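Local coordinates for glucose-6-phosphate isomerase like protein (Thermus thermophilus, PDB 1WIW) that probably interconverts phosphorylated sugars, as glucose-6-phosphate and mannose-6-phosphate isomerases of the PGI/PMI family do, on a pair of SIS-type domains, at residues Thr15-Ala18 / Leu19-Asp23; Arg129-Asp132 / Glu133-Glu137; Ser169-Phe172 / Arg173-Gly177. All coordinates share one frame; numbering follows the deposited sequence.

Interaction 1 (Thr15-Ala18 / Leu19-Asp23); sequences TGLA and LELRD
L21 N donates a hydrogen bond to L17 O at 2.8 Å and R22 N to A18 O at 3.0 Å, the regular i to i+4 bonds of the first turns of helix 17-23, while the N-cap residue G16 offers its O to L19 N and E20 N in weak bonds. This is a helix N-terminus: G16, with a positive phi of 65°, turns the chain into the helix, and D13 just upstream takes the backbone N-H groups of L17 and A18 on its two carboxylate oxygens. On the buried flank, L17 and L21 stand one turn apart and meet branch point to branch point, CG to CG at 4.3 Å. The CG of L21 also sits over the backbone, 3.4 Å from L17 O, because chi1 of -80° sets it beside its own N and opposite its carbonyl carbon. Outside the turn L21 packs on A263, W264 and Y267 of helix 251-272, where A18 also touches Y267, and L17 rests on V186 and P277; the short helix thus packs against the long helix 251-272. E20 runs out fully extended and passes slantwise across L17, its OE2 3.6 Å from L17 CD1. Its other oxygen, OE1, holds the strongest polar partner, R113, in a salt bridge and also bonds to S107, so the carboxylate ties this turn to the segment around helix 110-121. On the solvent flank, R22 makes a salt bridge with its neighbour D23, NH2 to OD1 at 3.5 Å, with the acid oxygen in the guanidinium plane. A water leads back to the residue ahead of the cap: it lies 2.8 Å from E20 OE2 and also within bonding reach of T15 O.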
loop_
_atom_site.group_PDB
_atom_site.type_symbol
_atom_site.label_atom_id
_atom_site.label_comp_id
_atom_site.label_asym_id
_atom_site.label_seq_id
_atom_site.Cartn_x
_atom_site.Cartn_y
_atom_site.Cartn_z
ATOM N N THR B 15 15.270 -7.354 25.018
ATOM C CA THR B 15 15.530 -5.916 25.009
ATOM C C THR B 15 14.457 -5.095 25.715
ATOM O O THR B 15 14.554 -3.871 25.790
ATOM C CB THR B 15 15.699 -5.386 23.569
ATOM O OG1 THR B 15 14.537 -5.705 22.796
ATOM C CG2 THR B 15 16.921 -6.007 22.920
ATOM N N GLY B 16 13.436 -5.768 26.238
ATOM C CA GLY B 16 12.377 -5.073 26.951
ATOM C C GLY B 16 11.526 -4.108 26.141
ATOM O O GLY B 16 11.452 -2.922 26.458
ATOM N N LEU B 17 10.863 -4.605 25.104
ATOM C CA LEU B 17 10.015 -3.741 24.296
ATOM C C LEU B 17 8.747 -3.397 25.085
ATOM O O LEU B 17 8.127 -2.364 24.855
ATOM C CB LEU B 17 9.646 -4.426 22.976
ATOM C CG LEU B 17 8.944 -3.546 21.936
ATOM C CD1 LEU B 17 9.860 -2.385 21.568
ATOM C CD2 LEU B 17 8.598 -4.365 20.692
ATOM N N ALA B 18 8.375 -4.264 26.023
ATOM C CA ALA B 18 7.186 -4.025 26.835
ATOM C C ALA B 18 7.353 -2.713 27.598
ATOM O O ALA B 18 6.413 -1.930 27.724
ATOM C CB ALA B 18 6.971 -5.180 27.805
ATOM N N LEU B 19 8.561 -2.468 28.097
ATOM C CA LEU B 19 8.829 -1.237 28.835
ATOM C C LEU B 19 8.764 -0.025 27.901
ATOM O O LEU B 19 8.208 1.012 28.260
ATOM C CB LEU B 19 10.207 -1.303 29.506
ATOM C CG LEU B 19 10.718 0.009 30.118
ATOM C CD1 LEU B 19 9.743 0.508 31.181
ATOM C CD2 LEU B 19 12.100 -0.209 30.708
ATOM N N GLU B 20 9.332 -0.154 26.708
ATOM C CA GLU B 20 9.314 0.950 25.750
ATOM C C GLU B 20 7.876 1.259 25.321
ATOM O O GLU B 20 7.492 2.423 25.187
ATOM C CB GLU B 20 10.174 0.618 24.522
ATOM C CG GLU B 20 10.316 1.778 23.549
ATOM C CD GLU B 20 11.284 1.498 22.401
ATOM O OE1 GLU B 20 11.429 2.378 21.521
ATOM O OE2 GLU B 20 11.905 0.408 22.382
ATOM N N LEU B 21 7.087 0.214 25.105
ATOM C CA LEU B 21 5.689 0.385 24.720
ATOM C C LEU B 21 4.971 1.144 25.826
ATOM O O LEU B 21 4.208 2.078 25.564
ATOM C CB LEU B 21 5.019 -0.982 24.523
ATOM C CG LEU B 21 5.260 -1.707 23.192
ATOM C CD1 LEU B 21 4.858 -3.177 23.312
ATOM C CD2 LEU B 21 4.459 -1.014 22.088
ATOM N N ARG B 22 5.222 0.737 27.068
ATOM C CA ARG B 22 4.588 1.374 28.215
ATOM C C ARG B 22 4.931 2.850 28.386
ATOM O O ARG B 22 4.060 3.661 28.696
ATOM C CB ARG B 22 4.957 0.647 29.509
ATOM C CG ARG B 22 4.245 1.224 30.728
ATOM C CD ARG B 22 4.642 0.528 32.017
ATOM N NE ARG B 22 3.735 0.875 33.109
ATOM C CZ ARG B 22 3.576 2.104 33.594
ATOM N NH1 ARG B 22 2.723 2.322 34.589
ATOM N NH2 ARG B 22 4.270 3.115 33.091
ATOM N N ASP B 23 6.199 3.197 28.186
ATOM C CA ASP B 23 6.652 4.578 28.369
ATOM C C ASP B 23 6.682 5.450 27.113
ATOM O O ASP B 23 7.194 6.568 27.153
ATOM C CB ASP B 23 8.055 4.583 28.994
ATOM C CG ASP B 23 8.077 4.015 30.406
ATOM O OD1 ASP B 23 6.993 3.760 30.976
ATOM O OD2 ASP B 23 9.188 3.837 30.948
HETATM O O HOH W 1 13.203 -1.633 23.875
#

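Interaction 2 (Arg129-Asp132 / Glu133-Glu137)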
loop_
_atom_site.group_PDB
_atom_site.type_symbol
_atom_site.label_atom_id
_atom_site.label_comp_id
_atom_site.label_asym_id
_atom_site.label_seq_id
_atom_site.Cartn_x
_atom_site.Cartn_y
_atom_site.Cartn_z
ATOM N N ARG B 129 -1.621 16.710 22.515
ATOM C CA ARG B 129 -2.203 16.347 23.798
ATOM C C ARG B 129 -3.327 15.324 23.631
ATOM O O ARG B 129 -3.437 14.400 24.429
ATOM C CB ARG B 129 -2.734 17.584 24.538
ATOM C CG ARG B 129 -3.457 17.227 25.837
ATOM C CD ARG B 129 -3.791 18.448 26.687
ATOM N NE ARG B 129 -2.764 18.713 27.691
ATOM C CZ ARG B 129 -2.467 17.893 28.700
ATOM N NH1 ARG B 129 -3.122 16.746 28.844
ATOM N NH2 ARG B 129 -1.511 18.216 29.563
ATOM N N SER B 130 -4.150 15.474 22.591
ATOM C CA SER B 130 -5.249 14.529 22.373
ATOM C C SER B 130 -4.698 13.143 22.004
ATOM O O SER B 130 -5.285 12.117 22.352
ATOM C CB SER B 130 -6.195 15.031 21.272
ATOM O OG SER B 130 -5.599 14.949 19.987
ATOM N N VAL B 131 -3.573 13.119 21.297
ATOM C CA VAL B 131 -2.941 11.854 20.918
ATOM C C VAL B 131 -2.409 11.160 22.177
ATOM O O VAL B 131 -2.670 9.983 22.412
ATOM C CB VAL B 131 -1.766 12.091 19.950
ATOM C CG1 VAL B 131 -0.904 10.828 19.845
ATOM C CG2 VAL B 131 -2.298 12.487 18.580
ATOM N N ASP B 132 -1.649 11.901 22.978
ATOM C CA ASP B 132 -1.094 11.362 24.218
ATOM C C ASP B 132 -2.203 10.877 25.153
ATOM O O ASP B 132 -2.084 9.829 25.786
ATOM C CB ASP B 132 -0.260 12.433 24.930
ATOM C CG ASP B 132 1.054 12.722 24.222
ATOM O OD1 ASP B 132 1.766 13.657 24.646
ATOM O OD2 ASP B 132 1.379 12.013 23.250
ATOM N N GLU B 133 -3.280 11.649 25.250
ATOM C CA GLU B 133 -4.397 11.275 26.118
ATOM C C GLU B 133 -4.998 9.943 25.678
ATOM O O GLU B 133 -5.297 9.084 26.503
ATOM C CB GLU B 133 -5.467 12.371 26.100
ATOM C CG GLU B 133 -5.066 13.611 26.888
ATOM C CD GLU B 133 -5.978 14.799 26.640
ATOM O OE1 GLU B 133 -5.882 15.782 27.406
ATOM O OE2 GLU B 133 -6.779 14.760 25.679
ATOM N N ALA B 134 -5.164 9.782 24.372
ATOM C CA ALA B 134 -5.719 8.559 23.807
ATOM C C ALA B 134 -4.798 7.363 24.065
ATOM O O ALA B 134 -5.257 6.280 24.434
ATOM C CB ALA B 134 -5.943 8.739 22.312
ATOM N N LEU B 135 -3.496 7.556 23.876
ATOM C CA LEU B 135 -2.555 6.469 24.104
ATOM C C LEU B 135 -2.462 6.104 25.581
ATOM O O LEU B 135 -2.313 4.933 25.916
ATOM C CB LEU B 135 -1.168 6.823 23.553
ATOM C CG LEU B 135 -0.910 6.345 22.111
ATOM C CD1 LEU B 135 -1.957 6.913 21.166
ATOM C CD2 LEU B 135 0.492 6.770 21.670
ATOM N N LEU B 136 -2.561 7.094 26.465
ATOM C CA LEU B 136 -2.490 6.812 27.896
ATOM C C LEU B 136 -3.740 6.045 28.323
ATOM O O LEU B 136 -3.681 5.186 29.203
ATOM C CB LEU B 136 -2.359 8.109 28.702
ATOM C CG LEU B 136 -1.041 8.884 28.570
ATOM C CD1 LEU B 136 -1.167 10.193 29.332
ATOM C CD2 LEU B 136 0.128 8.056 29.114
ATOM N N GLU B 137 -4.872 6.348 27.692
ATOM C CA GLU B 137 -6.107 5.645 28.012
ATOM C C GLU B 137 -5.955 4.201 27.538
ATOM O O GLU B 137 -6.224 3.260 28.285
ATOM C CB GLU B 137 -7.306 6.323 27.325
ATOM C CG GLU B 137 -8.657 5.678 27.634
ATOM C CD GLU B 137 -9.827 6.648 27.512
ATOM O OE1 GLU B 137 -9.854 7.658 28.255
ATOM O OE2 GLU B 137 -10.730 6.408 26.679
#
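Helix 125-139 carries this contact, an i to i+4 salt bridge between R129 and E133 on its exposed flank. R129 NH1 points an N-H at E133 OE1 across 3.3 Å, fairly straight at 160°. The oxygen lies at the edge of the guanidinium, close to its plane, but is met on the anti side of the carboxylate, and the two flat groups are turned 51° against each other, so a single N-H makes the bridge and no two-pronged pairing forms. The bend of R129 at chi3 folds the guanidinium back toward the acid, whose OE1 also lies 3.2 Å from R129 CG. With chi1 at -74°, E133 has its CG beside its own N, which lays the chain back along the preceding turn, CG 3.1 Å from R129 O. That carbonyl is taken by E133 N at 2.9 Å.

The inner flank is apolar: V131 and L135 touch through CG1 and CD1, and they face L252, M256 and Y260 of helix 251-272. S130 bonds through OG to V127 O and N250, and D132 gives OD2 to the hydroxyl of Y112, joining this helix to helix 110-121. One residue beyond L135, L136 N bonds to D132 O, and L136 CG rests 3.1 Å from the same oxygen.

Interaction 3 (Ser169-Phe172 / Arg173-Gly177); sequences SPLF and RPLEG
E176 OE1 is gripped by two donors, S169 N at 2.7 Å and R173 NE at 2.7 Å. The serine N-H arrives nearly straight, at 163°, on the anti lone pair, whereas the arginine comes from the syn side, tilted from the carboxylate plane, in a salt bridge. Bends at chi2 and chi3 curl R173 round toward the acid, and its NH1 and NH2 go on to the carbonyls of P195 and P196. A leucine in place of E176 would probably leave S169 N without its acceptor and the R173 guanidinium without its countercharge, held by its bonds to those carbonyls. These residues form the crossing from strand 164-168 into helix 174-185 of the C-terminal SIS domain: a type I beta turn from S169 to F172, then the first turn of the helix. F172 O takes two bonds from opposite faces of its carbonyl plane, S169 OG at 2.8 Å and L175 N at 3.0 Å. The chi1 of 59° puts S169 OG between the backbone N and the carbonyl carbon, from where it reaches F172 O and is met weakly by E176 N. P174 lies over one face of the F172 ring: CD stands 3.6 Å from the centroid, only 4° off the normal, a CH-pi contact, and the two side chains cross at about a right angle. F49 and L53 of helix 48-54 and V255 of helix 251-272 also touch the phenylalanine. L171 CD2 and L175 CD2 meet at 4.3 Å, both packed on L258.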
loop_
_atom_site.group_PDB
_atom_site.type_symbol
_atom_site.label_atom_id
_atom_site.label_comp_id
_atom_site.label_asym_id
_atom_site.label_seq_id
_atom_site.Cartn_x
_atom_site.Cartn_y
_atom_site.Cartn_z
ATOM N N SER B 169 -8.192 -0.009 7.214
ATOM C CA SER B 169 -8.417 1.202 8.000
ATOM C C SER B 169 -9.002 2.344 7.173
ATOM O O SER B 169 -8.279 3.226 6.707
ATOM C CB SER B 169 -7.105 1.668 8.632
ATOM O OG SER B 169 -6.127 1.941 7.638
ATOM N N PRO B 170 -10.328 2.346 6.997
ATOM C CA PRO B 170 -11.072 3.355 6.235
ATOM C C PRO B 170 -10.835 4.800 6.689
ATOM O O PRO B 170 -10.722 5.701 5.859
ATOM C CB PRO B 170 -12.532 2.942 6.443
ATOM C CG PRO B 170 -12.455 1.481 6.678
ATOM C CD PRO B 170 -11.244 1.340 7.563
ATOM N N LEU B 171 -10.774 5.020 8.003
ATOM C CA LEU B 171 -10.582 6.369 8.532
ATOM C C LEU B 171 -9.307 7.012 8.000
ATOM O O LEU B 171 -9.212 8.235 7.912
ATOM C CB LEU B 171 -10.564 6.363 10.066
ATOM C CG LEU B 171 -9.271 6.040 10.819
ATOM C CD1 LEU B 171 -9.419 6.459 12.287
ATOM C CD2 LEU B 171 -8.956 4.556 10.702
ATOM N N PHE B 172 -8.330 6.183 7.650
ATOM C CA PHE B 172 -7.060 6.656 7.109
ATOM C C PHE B 172 -6.352 5.431 6.540
ATOM O O PHE B 172 -5.757 4.643 7.284
ATOM C CB PHE B 172 -6.217 7.292 8.213
ATOM C CG PHE B 172 -5.024 8.042 7.704
ATOM C CD1 PHE B 172 -3.746 7.693 8.108
ATOM C CD2 PHE B 172 -5.182 9.111 6.828
ATOM C CE1 PHE B 172 -2.637 8.398 7.653
ATOM C CE2 PHE B 172 -4.080 9.823 6.366
ATOM C CZ PHE B 172 -2.801 9.464 6.782
ATOM N N ARG B 173 -6.427 5.273 5.221
ATOM C CA ARG B 173 -5.844 4.117 4.550
ATOM C C ARG B 173 -4.365 3.851 4.828
ATOM O O ARG B 173 -3.958 2.694 4.934
ATOM C CB ARG B 173 -6.092 4.208 3.037
ATOM C CG ARG B 173 -7.574 4.168 2.641
ATOM C CD ARG B 173 -8.272 2.900 3.133
ATOM N NE ARG B 173 -7.595 1.693 2.664
ATOM C CZ ARG B 173 -7.712 1.186 1.441
ATOM N NH1 ARG B 173 -7.040 0.087 1.115
ATOM N NH2 ARG B 173 -8.519 1.757 0.552
ATOM N N PRO B 174 -3.540 4.906 4.951
ATOM C CA PRO B 174 -2.120 4.646 5.220
ATOM C C PRO B 174 -1.849 3.920 6.542
ATOM O O PRO B 174 -0.750 3.405 6.754
ATOM C CB PRO B 174 -1.501 6.039 5.176
ATOM C CG PRO B 174 -2.348 6.742 4.155
ATOM C CD PRO B 174 -3.745 6.315 4.567
ATOM N N LEU B 175 -2.844 3.872 7.428
ATOM C CA LEU B 175 -2.664 3.187 8.706
ATOM C C LEU B 175 -2.402 1.693 8.480
ATOM O O LEU B 175 -1.586 1.089 9.180
ATOM C CB LEU B 175 -3.896 3.362 9.604
ATOM C CG LEU B 175 -3.905 2.531 10.904
ATOM C CD1 LEU B 175 -2.695 2.885 11.765
ATOM C CD2 LEU B 175 -5.202 2.785 11.674
ATOM N N GLU B 176 -3.090 1.107 7.501
ATOM C CA GLU B 176 -2.938 -0.318 7.180
ATOM C C GLU B 176 -1.473 -0.677 6.951
ATOM O O GLU B 176 -0.966 -1.661 7.495
ATOM C CB GLU B 176 -3.743 -0.659 5.921
ATOM C CG GLU B 176 -5.228 -0.398 6.066
ATOM C CD GLU B 176 -5.933 -0.240 4.733
ATOM O OE1 GLU B 176 -7.151 0.009 4.746
ATOM O OE2 GLU B 176 -5.274 -0.358 3.679
ATOM N N GLY B 177 -0.807 0.129 6.130
ATOM C CA GLY B 177 0.594 -0.099 5.834
ATOM C C GLY B 177 1.457 0.004 7.076
ATOM O O GLY B 177 2.373 -0.792 7.261
#

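From the N terminus, the three contacts follow one another in series; none nests in or crosses another, and each closes only a turn or so of chain. Interaction 1 starts helix 17-23, interaction 2 lies within helix 125-139 after the N-terminal parallel sheet, and interaction 3 leads from strand 164-168 into helix 174-185. Interactions 1 and 2 have centres about 17 Å apart and nearest atoms about 6 Å apart; interaction 3 lies across the chain's centre from interaction 1, with centres about 25 Å apart. Helix 251-272 is their common neighbour: Y260 bonds to 19-23 and packs against 133-137, while V255 and L258 meet 169-177.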